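Virulence-associated protein I (Coxiella burnetii, PDB 3TRB) probably binds DNA as the antitoxin of a HigA-type addiction module, through an XRE-type helix-turn-helix domain. Local coordinates at residues Asn42-Thr45 and Ala46-Gly50. Residues are numbered along the deposited sequence; the frame is centred on the assembly and turned at random.
Sequences NRVT and AILNG
Val44 and Leu48 lie one turn apart on helix 41-48 and run side by side, with CG1 of Val44 3.8 Å from CD1 of Leu48. That valine methyl stands anti to the backbone N (chi1 170°), whereas the leucine leans back along the helix, bringing its CG to 3.2 Å from the carbonyl O of Val44. The pair belongs to the inward face: Val44 packs on Leu33 and Ala34 of helix 30-37, and Leu48 on Leu18 and Leu22 of helix 14-24. Ile47 folds back in the same manner, its CG1 3.2 Å from Arg43 O, and also reaches Leu18.

On another flank, Thr45 and Asn49 extend alongside each other in the same direction. CG2 of Thr45, rather than its hydroxyl, faces the Asn49 amide, 3.3 Å from ND2; OG1 instead makes a weak hydrogen bond to Thr41 O.

Four successive i to i+4 backbone bonds connect the halves. Leu48 N to Val44 O (2.9 Å) is the straightest, at 163°, while the last, Asn49 N to Thr45 O (2.9 Å), bends to 143° where the helix ends. Gly50, with positive phi, ends it in a Schellman motif; one of the two bonds back is Gly50 N to Ile47 O (3.1 Å).

The chemistry is thus two-sided: aliphatic groups pack this helix against helices 30-37 and 14-24, whereas exposed Asn42, Arg43 and Asn49 are consistent with a DNA-facing surface, helix 41-48 probably being the recognition helix, as in XRE-type proteins.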
# COMPACT_ATOMS: atom_id res chain seq x y z
N ASN A 42 -35.98 -7.91 0.51
CA ASN A 42 -35.77 -6.62 -0.13
C ASN A 42 -34.31 -6.36 -0.48
O ASN A 42 -34.01 -5.81 -1.54
CB ASN A 42 -36.29 -5.49 0.77
CG ASN A 42 -37.80 -5.46 0.85
OD1 ASN A 42 -38.49 -5.60 -0.16
ND2 ASN A 42 -38.33 -5.28 2.06
N ARG A 43 -33.41 -6.76 0.41
CA ARG A 43 -31.98 -6.56 0.19
C ARG A 43 -31.47 -7.39 -0.98
O ARG A 43 -30.71 -6.91 -1.81
CB ARG A 43 -31.19 -6.90 1.46
CG ARG A 43 -29.71 -6.57 1.38
CD ARG A 43 -29.03 -6.84 2.71
NE ARG A 43 -29.69 -6.12 3.80
CZ ARG A 43 -29.47 -6.35 5.09
NH1 ARG A 43 -28.61 -7.28 5.47
NH2 ARG A 43 -30.12 -5.64 6.01
N VAL A 44 -31.91 -8.65 -1.05
CA VAL A 44 -31.54 -9.52 -2.15
C VAL A 44 -32.10 -8.99 -3.47
O VAL A 44 -31.38 -8.90 -4.47
CB VAL A 44 -32.06 -10.96 -1.93
CG1 VAL A 44 -31.89 -11.78 -3.19
CG2 VAL A 44 -31.34 -11.60 -0.75
N THR A 45 -33.38 -8.64 -3.47
CA THR A 45 -34.03 -8.10 -4.66
C THR A 45 -33.34 -6.84 -5.17
O THR A 45 -33.13 -6.67 -6.37
CB THR A 45 -35.51 -7.80 -4.40
OG1 THR A 45 -36.22 -9.03 -4.24
CG2 THR A 45 -36.11 -7.02 -5.56
N ALA A 46 -32.98 -5.95 -4.24
CA ALA A 46 -32.31 -4.71 -4.59
C ALA A 46 -30.96 -4.97 -5.26
O ALA A 46 -30.60 -4.32 -6.23
CB ALA A 46 -32.13 -3.84 -3.36
N ILE A 47 -30.22 -5.94 -4.72
CA ILE A 47 -28.92 -6.31 -5.29
C ILE A 47 -29.10 -6.92 -6.68
O ILE A 47 -28.36 -6.60 -7.61
CB ILE A 47 -28.17 -7.30 -4.38
CG1 ILE A 47 -27.80 -6.63 -3.06
CG2 ILE A 47 -26.93 -7.84 -5.08
CD1 ILE A 47 -27.20 -7.58 -2.04
N LEU A 48 -30.09 -7.80 -6.81
CA LEU A 48 -30.38 -8.44 -8.09
C LEU A 48 -30.75 -7.43 -9.16
O LEU A 48 -30.42 -7.60 -10.33
CB LEU A 48 -31.49 -9.48 -7.93
CG LEU A 48 -31.16 -10.72 -7.10
CD1 LEU A 48 -32.39 -11.61 -6.94
CD2 LEU A 48 -30.02 -11.49 -7.74
N ASN A 49 -31.45 -6.37 -8.75
CA ASN A 49 -31.89 -5.34 -9.69
C ASN A 49 -30.87 -4.23 -9.90
O ASN A 49 -31.12 -3.26 -10.61
CB ASN A 49 -33.23 -4.75 -9.25
CG ASN A 49 -34.35 -5.77 -9.26
OD1 ASN A 49 -34.30 -6.77 -9.98
ND2 ASN A 49 -35.38 -5.53 -8.46
N GLY A 50 -29.71 -4.38 -9.26
CA GLY A 50 -28.64 -3.40 -9.39
C GLY A 50 -28.95 -2.08 -8.73
O GLY A 50 -28.42 -1.04 -9.11